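Side-chain contacts in BtrN (Bacillus circulans, PDB 4M7S), which catalyses the radical S-adenosyl-L-methionine-dependent two-electron oxidation of 2-deoxy-scyllo-inosamine to amino-dideoxy-scyllo-inosose in butirosin biosynthesis, using two [4Fe-4S] clusters: residues Thr43-Glu46 against Gln47-Ser50; Cys68-Leu71 against Asp72-Gly76; Leu96-Lys99 against Arg100-Thr103; Met197-Ile200 against Gly201-His204; Lys213-Ser216 against Phe217-Met220. One frame throughout, in Å; residues are numbered along the deposited sequence.

In the fold
All five contacts are local, each within one continuous run. Contact 1 lies within helix 38-50 of the AdoMet radical fold, and contacts 2 and 3 at the starts of helices 71-81 and 98-107; contacts 4 and 5 belong to the part that carries the second cluster. Contacts 1, 2 and 5 are partly buried: contact 1 packs leucines, contact 2 sets CB and sulfur on a ring, and contact 5 stacks a guanidinium on one. Contacts 3 and 4 lie at the surface and rely on side-chain caps and turn bonds. The Asp72-Arg100 salt bridge joins contacts 2 and 3. Contact 1 touches contact 4 through Gln47 and Ser50, and Met197 packs on Phe214 and Phe217 of contact 5.

Contact 1 of 5, residues Thr43-Glu46 against Gln47-Ser50; sequences TLME and QLSS
Two successive turns of helix 38-50, one of the helices of the AdoMet radical fold, meet here as Thr43-Glu46 runs on into Gln47-Ser50. The i to i+4 ladder is regular: Leu48 N donates to Leu44 O over 2.9 Å with an N-H...O angle of 164°, and Ser50 N reaches Glu46 O at 3.0 Å. The apolar side chains pack on one another. CG of Leu48 is anti to the carbonyl carbon (chi1 -71°); the chains of Leu44 and Leu48 slant across each other, and Leu44 CD1 meets Leu48 CG at 4.0 Å. In addition, the selenomethionine Met45, bent at chi2 and chi3, brings its methyl CE to 4.0 Å from Leu48 CD1. Leu48 is therefore touched by two side chains of the preceding turn, and all three press on the sheet, with Ile8 of strand 7-10 and Ile57 of strand 56-58 among their partners. Along another side of the helix, Thr43 and Gln47 run side by side, with Thr43 OG1 3.2 Å from Gln47 NE2. Both ends of that amide are held by the 200-205 region: OE1 accepts from Ile205 N, and NE2 donates to Ile200 O, which fixes the amide's rotation. Glu46 turns back to a salt bridge with Lys42. With Leu44, Met45 and Leu48 facing the sheet while the Gln47 amide faces the 200-205 segment, this is a helix packed on the parallel strands of a partial TIM barrel.

Contact 2 of 5, residues Cys68-Leu71 against Asp72-Gly76; sequences CKNL and DLFVG
Leu71 O accepts from Val75 N over 2.8 Å, with 164° at the hydrogen, in the first turn of helix 71-81 of the AdoMet radical fold. The side chains of this pair meet too, Leu71 CD1 touching Val75 CG2 on the side that faces Leu104 and Leu107 of helix 98-107. Asn70 is the N-cap residue, entered from a type I turn spanning Cys68 to Leu71, but its side chain makes no capping bond. Asn70 O accepts from Phe74 N at 2.9 Å and also lies over one face of the Phe74 ring, offset toward its rim. Its CB sits over the same ring, 3.8 Å from the centroid and 18° off the normal, a CH-pi contact. CG of Phe74 is anti to the carbonyl carbon (chi1 -68°), which swings the ring back over the turn. Cys68 SG approaches this ring obliquely, 3.7 Å from Phe74 CE2, and also receives a weak bond from Asn70 N. Tyr41 stacks on Phe74 as well, so this aromatic ties the start of the helix to helix 38-50. At the helix start, a water bridges the turn to the first helical turn, donating to Lys69 O and accepting from Asp72 N, each at 3.1 Å.

Contact 3 of 5, residues Leu96-Lys99 against Arg100-Thr103; sequences LTEK and RLQT
Leu96 opens the run by laying its CD1 methyl against the next turn, 4.1 Å from Leu101 CB, an apolar touch just ahead of helix 98-107. Thr97 follows as the N-cap. Its OG1 stands between the backbone nitrogen and the carbonyl carbon (chi1 57°), from where it accepts from Arg100 N at 3.1 Å in an almost linear bond, 171° at the hydrogen. Its carbonyl takes the N-H of Leu101, so both the hydroxyl and the backbone oxygen of Thr97 receive N-H groups of the first turn.

Glu98 is bent at chi2, which carries its carboxylate along the helix toward Gln102. There Glu98 OE1 accepts from Gln102 NE2 at 3.0 Å with its anti lone pair, the one away from OE2; the two flat groups stand nearly perpendicular, with planes 87° apart, and the acceptor lies somewhat out of the amide plane. The same pair is tied by its backbone, Gln102 N to Glu98 O at 2.9 Å.

Lys99 contributes its carbonyl rather than its amine. Lys99 O accepts from Thr103 N at 3.0 Å and from Thr103 OG1 at 2.8 Å, the two donors coming from opposite faces of the carbonyl plane. Thr103 OG1 turns back to the carbonyl one turn earlier, which is thus gripped twice.

The helix is the crossover of the beta-alpha-beta unit between strands 86-91 and 111-116. Leu96 and Leu101 face Val114 and Phe112 of the latter strand, while Arg100 reaches across to Asp72 on helix 71-81 in a salt bridge.

Contact 4 of 5, residues Met197-Ile200 against Gly201-His204; sequences MGNI and GEQH
With CG anti to the backbone nitrogen (chi1 -176°) and the amide turned at chi2 -69°, Asn199 brings its OD1 round to the backbone of the turn that follows. There OD1 accepts from Gly201 N at 2.7 Å, the N-H...O angle 142° and the donor tilted out of the amide plane. Side-chain oxygen of residue i bound to the N-H of residue i+2 is the signature of an Asx turn. The backbone of Asn199 is used as well: Glu202 N donates to Asn199 O at 3.0 Å, closing the chain over Ile200 and Gly201.

Glu202 then reaches back across the asparagine. The two side chains cross at about a right angle, and Glu202 OE2 comes to 3.6 Å from Asn199 CB, with amide and carboxylate planes nearly parallel. Another link runs through solvent: a water accepts from Asn199 N and donates to Gln203 OE1 at 2.7 Å. Ile200 CA adds a CA-H...O contact to Gln203 O at 3.2 Å.

The Asn199 amide is held at both ends, since ND2 donates to Leu181 O and Asn183 OD1. Ile200 packs on Leu40 and Leu44 of helix 38-50. Together these bonds form an Asx turn overlapping a beta turn from Asn199 to Glu202, leading from the short, weakly bonded outermost strand 198-199 to helix 205-209, where His204 at the N-cap position accepts from Ser206 N with ND1.

Contact 5 of 5, residues Lys213-Ser216 against Phe217-Met220; sequences KFTS and FRKM
Arg218 N donates to Phe214 O at 3.0 Å, with 162° at the hydrogen, and Met220 N to Ser216 O at 2.8 Å; these are i to i+4 bonds of helix 212-222, in the SPASM-family region that binds the second [4Fe-4S] cluster. Arg218 then doubles back over its own helix. CG lies between backbone nitrogen and carbonyl carbon (chi1 84°) and the chain bends at chi3, which brings the guanidinium flat onto the Phe214 ring, centres 4.5 Å apart and planes at 26°. The overlap is offset: NH2 lies over the ring's rim, 3.0 Å from Phe214 CD1, a close approach. One guanidinium face also has Phe214 O above its centre. The group's rotation is fixed by bonds from NH2 to Trp209 O and from NE to Pro172 O, and Trp209 makes a cation-pi contact with it. Thr215 OG1, which bonds to Asn211 O, lies 3.7 Å from Arg218 NH1. Phe217 turns the other way, CG anti to the backbone nitrogen, toward Pro172 and Pro186; its side chain comes within about 4 Å of the cluster (nearest atoms), while Phe217 CB rests 3.2 Å from Lys213 O.

Contact 1 of 5, residues Thr43-Glu46 against Gln47-Ser50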
# COMPACT_ATOMS: atom_id res chain seq x y z
N THR A 43 4.82 16.12 3.12
CA THR A 43 4.59 15.98 4.56
C THR A 43 4.61 14.51 4.99
O THR A 43 5.02 14.20 6.09
CB THR A 43 3.35 16.74 5.15
OG1 THR A 43 2.45 15.83 5.79
CG2 THR A 43 2.60 17.53 4.12
N LEU A 44 4.20 13.60 4.11
CA LEU A 44 4.32 12.17 4.42
C LEU A 44 5.79 11.77 4.56
O LEU A 44 6.16 11.01 5.47
CB LEU A 44 3.66 11.31 3.35
CG LEU A 44 3.79 9.80 3.61
CD1 LEU A 44 3.12 9.39 4.94
CD2 LEU A 44 3.21 8.99 2.47
N MSE A 45 6.64 12.26 3.65
CA MSE A 45 8.07 12.00 3.74
C MSE A 45 8.65 12.52 5.07
O MSE A 45 9.46 11.85 5.70
CB MSE A 45 8.82 12.65 2.55
CG MSE A 45 8.58 11.96 1.19
SE MSE A 45 9.08 10.06 1.21
CE MSE A 45 7.29 9.32 1.41
N GLU A 46 8.21 13.71 5.47
CA GLU A 46 8.70 14.32 6.70
C GLU A 46 8.28 13.51 7.92
O GLU A 46 9.03 13.42 8.89
CB GLU A 46 8.15 15.74 6.83
CG GLU A 46 8.69 16.72 5.80
CD GLU A 46 7.96 18.04 5.84
OE1 GLU A 46 6.82 18.08 6.37
OE2 GLU A 46 8.52 19.04 5.33
N GLN A 47 7.08 12.96 7.87
CA GLN A 47 6.57 12.17 8.99
C GLN A 47 7.30 10.84 9.05
O GLN A 47 7.70 10.40 10.13
CB GLN A 47 5.06 11.95 8.86
CG GLN A 47 4.26 13.24 8.92
CD GLN A 47 2.79 13.01 8.68
OE1 GLN A 47 2.31 11.86 8.73
NE2 GLN A 47 2.06 14.08 8.41
N LEU A 48 7.47 10.22 7.89
CA LEU A 48 8.16 8.93 7.82
C LEU A 48 9.62 9.13 8.20
O LEU A 48 10.24 8.27 8.83
CB LEU A 48 8.01 8.29 6.43
CG LEU A 48 6.64 7.73 6.05
CD1 LEU A 48 6.68 7.08 4.65
CD2 LEU A 48 6.14 6.72 7.11
N SER A 49 10.17 10.29 7.83
CA SER A 49 11.54 10.60 8.21
C SER A 49 11.70 10.77 9.72
O SER A 49 12.70 10.35 10.29
CB SER A 49 12.03 11.87 7.49
OG SER A 49 13.42 12.00 7.68
N SER A 50 10.71 11.39 10.35
CA SER A 50 10.74 11.61 11.80
C SER A 50 10.66 10.28 12.57
O SER A 50 10.94 10.22 13.77
CB SER A 50 9.57 12.51 12.21
OG SER A 50 8.34 11.81 12.08

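Contact 2 of 5, residues Cys68-Leu71 against Asp72-Gly76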
# COMPACT_ATOMS: atom_id res chain seq x y z
N CYS A 68 1.98 8.37 -12.64
CA CYS A 68 2.17 9.53 -11.79
C CYS A 68 3.20 10.45 -12.43
O CYS A 68 4.34 10.03 -12.67
CB CYS A 68 2.66 9.09 -10.41
SG CYS A 68 2.97 10.46 -9.27
N LYS A 69 2.83 11.69 -12.70
CA LYS A 69 3.74 12.59 -13.40
C LYS A 69 4.91 13.02 -12.52
O LYS A 69 5.94 13.46 -13.02
CB LYS A 69 3.01 13.79 -14.01
CG LYS A 69 2.52 14.86 -13.05
CD LYS A 69 1.58 15.82 -13.79
CE LYS A 69 1.43 17.17 -13.10
NZ LYS A 69 0.53 17.17 -11.91
N ASN A 70 4.75 12.86 -11.20
CA ASN A 70 5.78 13.25 -10.23
C ASN A 70 6.52 12.05 -9.68
O ASN A 70 7.20 12.17 -8.66
CB ASN A 70 5.16 14.00 -9.05
CG ASN A 70 4.78 15.41 -9.39
OD1 ASN A 70 5.57 16.16 -9.94
ND2 ASN A 70 3.55 15.79 -9.05
N LEU A 71 6.38 10.89 -10.32
CA LEU A 71 6.96 9.67 -9.77
C LEU A 71 8.47 9.78 -9.48
O LEU A 71 8.92 9.39 -8.40
CB LEU A 71 6.66 8.45 -10.64
CG LEU A 71 7.13 7.16 -9.96
CD1 LEU A 71 6.32 6.89 -8.70
CD2 LEU A 71 7.11 5.98 -10.91
N ASP A 72 9.25 10.29 -10.42
CA ASP A 72 10.70 10.37 -10.22
C ASP A 72 11.03 11.22 -9.00
O ASP A 72 11.88 10.85 -8.19
CB ASP A 72 11.41 10.97 -11.44
CG ASP A 72 11.42 10.02 -12.64
OD1 ASP A 72 10.93 8.87 -12.52
OD2 ASP A 72 11.92 10.43 -13.71
N LEU A 73 10.37 12.37 -8.90
CA LEU A 73 10.49 13.27 -7.76
C LEU A 73 10.18 12.53 -6.46
O LEU A 73 10.95 12.59 -5.50
CB LEU A 73 9.49 14.41 -7.94
CG LEU A 73 9.54 15.76 -7.21
CD1 LEU A 73 8.28 15.96 -6.41
CD2 LEU A 73 10.79 15.95 -6.35
N PHE A 74 9.04 11.84 -6.45
CA PHE A 74 8.60 11.10 -5.26
C PHE A 74 9.57 10.00 -4.87
O PHE A 74 9.85 9.80 -3.69
CB PHE A 74 7.19 10.52 -5.47
CG PHE A 74 6.11 11.56 -5.54
CD1 PHE A 74 6.34 12.86 -5.13
CD2 PHE A 74 4.85 11.23 -6.02
CE1 PHE A 74 5.35 13.81 -5.19
CE2 PHE A 74 3.85 12.18 -6.09
CZ PHE A 74 4.09 13.47 -5.67
N VAL A 75 10.08 9.27 -5.86
CA VAL A 75 11.06 8.22 -5.58
C VAL A 75 12.38 8.81 -5.07
O VAL A 75 12.98 8.30 -4.11
CB VAL A 75 11.30 7.35 -6.82
CG1 VAL A 75 12.43 6.37 -6.57
CG2 VAL A 75 10.02 6.60 -7.20
N GLY A 76 12.84 9.89 -5.71
CA GLY A 76 14.05 10.57 -5.28
C GLY A 76 13.94 11.08 -3.85
O GLY A 76 14.91 11.04 -3.09
O HOH W 1 8.15 11.30 -13.18

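Contact 3 of 5, residues Leu96-Lys99 against Arg100-Thr103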
# COMPACT_ATOMS: atom_id res chain seq x y z
N LEU A 96 6.39 0.60 -18.34
CA LEU A 96 7.75 0.27 -17.90
C LEU A 96 8.71 -0.01 -19.06
O LEU A 96 8.98 -1.17 -19.38
CB LEU A 96 7.73 -0.92 -16.94
CG LEU A 96 9.04 -1.17 -16.17
CD1 LEU A 96 9.47 0.08 -15.43
CD2 LEU A 96 8.86 -2.33 -15.20
N THR A 97 9.23 1.05 -19.68
CA THR A 97 10.27 0.89 -20.69
C THR A 97 11.56 0.56 -19.97
O THR A 97 11.63 0.63 -18.74
CB THR A 97 10.47 2.19 -21.49
OG1 THR A 97 10.78 3.26 -20.59
CG2 THR A 97 9.21 2.54 -22.28
N GLU A 98 12.59 0.21 -20.73
CA GLU A 98 13.90 -0.04 -20.13
C GLU A 98 14.46 1.24 -19.51
O GLU A 98 15.10 1.22 -18.45
CB GLU A 98 14.86 -0.60 -21.18
CG GLU A 98 16.24 -0.90 -20.64
CD GLU A 98 16.24 -2.02 -19.63
OE1 GLU A 98 17.19 -2.08 -18.81
OE2 GLU A 98 15.31 -2.85 -19.65
N LYS A 99 14.20 2.37 -20.17
CA LYS A 99 14.63 3.67 -19.68
C LYS A 99 13.99 4.05 -18.33
O LYS A 99 14.70 4.49 -17.42
CB LYS A 99 14.33 4.74 -20.73
CG LYS A 99 14.81 6.13 -20.38
CD LYS A 99 14.76 7.00 -21.64
CE LYS A 99 14.32 8.41 -21.32
NZ LYS A 99 15.41 9.22 -20.75
N ARG A 100 12.67 3.90 -18.21
CA ARG A 100 12.01 4.15 -16.93
C ARG A 100 12.57 3.23 -15.85
O ARG A 100 12.79 3.63 -14.71
CB ARG A 100 10.48 3.95 -17.02
CG ARG A 100 9.76 4.96 -17.90
CD ARG A 100 9.92 6.39 -17.39
NE ARG A 100 9.11 6.68 -16.20
CZ ARG A 100 9.59 7.23 -15.08
NH1 ARG A 100 10.88 7.56 -14.98
NH2 ARG A 100 8.78 7.48 -14.06
N LEU A 101 12.80 1.97 -16.22
CA LEU A 101 13.31 0.98 -15.27
C LEU A 101 14.66 1.44 -14.71
O LEU A 101 14.87 1.43 -13.50
CB LEU A 101 13.47 -0.36 -15.98
CG LEU A 101 13.67 -1.66 -15.20
CD1 LEU A 101 13.61 -2.83 -16.16
CD2 LEU A 101 14.99 -1.69 -14.44
N GLN A 102 15.57 1.80 -15.60
CA GLN A 102 16.91 2.14 -15.16
C GLN A 102 16.91 3.45 -14.39
O GLN A 102 17.66 3.61 -13.43
CB GLN A 102 17.88 2.19 -16.35
CG GLN A 102 18.08 0.83 -17.02
CD GLN A 102 19.28 0.81 -17.96
OE1 GLN A 102 19.93 1.83 -18.17
NE2 GLN A 102 19.57 -0.35 -18.53
N THR A 103 16.06 4.38 -14.80
CA THR A 103 15.91 5.67 -14.14
C THR A 103 15.35 5.47 -12.73
O THR A 103 15.90 5.99 -11.76
CB THR A 103 14.97 6.60 -14.93
OG1 THR A 103 15.57 6.91 -16.20
CG2 THR A 103 14.69 7.88 -14.17

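Contact 4 of 5, residues Met197-Ile200 against Gly201-His204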
# COMPACT_ATOMS: atom_id res chain seq x y z
N MSE A 197 -8.70 5.87 9.25
CA MSE A 197 -8.14 5.96 10.60
C MSE A 197 -7.72 7.39 10.91
O MSE A 197 -7.59 7.77 12.07
CB MSE A 197 -6.96 5.00 10.72
CG MSE A 197 -7.35 3.55 10.46
SE MSE A 197 -8.56 2.95 11.85
CE MSE A 197 -8.44 1.02 11.51
N GLY A 198 -7.50 8.17 9.87
CA GLY A 198 -7.19 9.58 10.02
C GLY A 198 -6.68 10.09 8.69
O GLY A 198 -6.85 9.42 7.68
N ASN A 199 -6.06 11.26 8.69
CA ASN A 199 -5.55 11.85 7.46
C ASN A 199 -4.21 12.53 7.77
O ASN A 199 -4.12 13.32 8.71
CB ASN A 199 -6.56 12.86 6.90
CG ASN A 199 -6.14 13.44 5.56
OD1 ASN A 199 -5.17 14.21 5.48
ND2 ASN A 199 -6.86 13.07 4.49
N ILE A 200 -3.17 12.19 7.00
CA ILE A 200 -1.82 12.68 7.27
C ILE A 200 -1.63 14.16 6.95
O ILE A 200 -0.62 14.76 7.33
CB ILE A 200 -0.75 11.88 6.51
CG1 ILE A 200 -0.98 11.99 5.00
CG2 ILE A 200 -0.75 10.42 6.97
CD1 ILE A 200 0.25 11.79 4.19
N GLY A 201 -2.59 14.75 6.25
CA GLY A 201 -2.60 16.19 6.04
C GLY A 201 -3.03 16.92 7.31
O GLY A 201 -2.87 18.14 7.41
N GLU A 202 -3.56 16.19 8.28
CA GLU A 202 -4.10 16.82 9.48
C GLU A 202 -3.47 16.29 10.76
O GLU A 202 -3.67 16.84 11.84
CB GLU A 202 -5.62 16.59 9.57
CG GLU A 202 -6.39 16.75 8.28
CD GLU A 202 -7.80 16.17 8.38
OE1 GLU A 202 -8.26 15.93 9.52
OE2 GLU A 202 -8.43 15.94 7.33
N GLN A 203 -2.71 15.21 10.65
CA GLN A 203 -2.23 14.52 11.84
C GLN A 203 -1.07 13.61 11.47
O GLN A 203 -1.01 13.08 10.37
CB GLN A 203 -3.38 13.69 12.43
CG GLN A 203 -3.07 12.99 13.73
CD GLN A 203 -4.32 12.47 14.42
OE1 GLN A 203 -5.28 12.06 13.76
NE2 GLN A 203 -4.32 12.50 15.74
N HIS A 204 -0.13 13.44 12.40
CA HIS A 204 1.04 12.61 12.17
C HIS A 204 0.65 11.16 12.00
O HIS A 204 -0.19 10.63 12.75
CB HIS A 204 2.04 12.76 13.32
CG HIS A 204 3.43 12.33 12.96
ND1 HIS A 204 3.77 11.01 12.78
CD2 HIS A 204 4.57 13.04 12.79
CE1 HIS A 204 5.06 10.93 12.47
NE2 HIS A 204 5.57 12.14 12.48
O HOH W 2 -6.53 12.70 11.47

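Contact 5 of 5, residues Lys213-Ser216 against Phe217-Met220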
# COMPACT_ATOMS: atom_id res chain seq x y z
N LYS A 213 -8.80 3.97 17.55
CA LYS A 213 -9.50 3.26 16.48
C LYS A 213 -8.60 2.24 15.77
O LYS A 213 -9.00 1.10 15.54
CB LYS A 213 -10.10 4.25 15.49
CG LYS A 213 -11.12 3.66 14.52
CD LYS A 213 -11.60 4.73 13.54
CE LYS A 213 -12.41 4.13 12.40
NZ LYS A 213 -12.97 5.19 11.51
N PHE A 214 -7.39 2.66 15.42
CA PHE A 214 -6.46 1.78 14.73
C PHE A 214 -5.97 0.68 15.67
O PHE A 214 -5.91 -0.49 15.29
CB PHE A 214 -5.27 2.58 14.19
CG PHE A 214 -4.75 2.10 12.86
CD1 PHE A 214 -4.76 0.75 12.54
CD2 PHE A 214 -4.27 3.00 11.93
CE1 PHE A 214 -4.28 0.30 11.31
CE2 PHE A 214 -3.80 2.57 10.68
CZ PHE A 214 -3.80 1.23 10.37
N THR A 215 -5.65 1.06 16.90
CA THR A 215 -5.15 0.11 17.89
C THR A 215 -6.16 -0.99 18.22
O THR A 215 -5.80 -2.18 18.28
CB THR A 215 -4.73 0.85 19.17
OG1 THR A 215 -3.67 1.76 18.85
CG2 THR A 215 -4.26 -0.13 20.23
N SER A 216 -7.41 -0.61 18.45
CA SER A 216 -8.42 -1.61 18.76
C SER A 216 -8.73 -2.46 17.53
O SER A 216 -8.98 -3.66 17.64
CB SER A 216 -9.69 -0.96 19.31
OG SER A 216 -10.28 -0.10 18.36
N PHE A 217 -8.67 -1.85 16.34
CA PHE A 217 -8.96 -2.59 15.11
C PHE A 217 -7.93 -3.69 14.91
O PHE A 217 -8.28 -4.83 14.64
CB PHE A 217 -8.98 -1.66 13.90
CG PHE A 217 -9.38 -2.34 12.61
CD1 PHE A 217 -10.70 -2.73 12.39
CD2 PHE A 217 -8.45 -2.57 11.61
CE1 PHE A 217 -11.07 -3.34 11.20
CE2 PHE A 217 -8.82 -3.18 10.41
CZ PHE A 217 -10.12 -3.57 10.21
N ARG A 218 -6.65 -3.36 15.05
CA ARG A 218 -5.62 -4.35 14.78
C ARG A 218 -5.61 -5.43 15.87
O ARG A 218 -5.31 -6.59 15.59
CB ARG A 218 -4.23 -3.71 14.58
CG ARG A 218 -3.45 -3.43 15.85
CD ARG A 218 -2.04 -2.93 15.51
NE ARG A 218 -2.07 -1.85 14.53
CZ ARG A 218 -2.06 -0.56 14.85
NH1 ARG A 218 -2.00 -0.18 16.11
NH2 ARG A 218 -2.11 0.36 13.89
N LYS A 219 -5.98 -5.06 17.09
CA LYS A 219 -6.12 -6.01 18.19
C LYS A 219 -7.29 -6.96 17.94
O LYS A 219 -7.20 -8.17 18.17
CB LYS A 219 -6.33 -5.26 19.52
CG LYS A 219 -6.74 -6.13 20.69
CD LYS A 219 -7.33 -5.26 21.80
CE LYS A 219 -6.47 -4.01 22.01
NZ LYS A 219 -7.26 -2.85 22.54
N MSE A 220 -8.39 -6.39 17.47
CA MSE A 220 -9.62 -7.12 17.17
C MSE A 220 -9.37 -8.14 16.04
O MSE A 220 -9.85 -9.27 16.10
CB MSE A 220 -10.70 -6.11 16.77
CG MSE A 220 -12.05 -6.66 16.38
SE MSE A 220 -13.11 -5.35 15.36
CE MSE A 220 -13.17 -3.90 16.65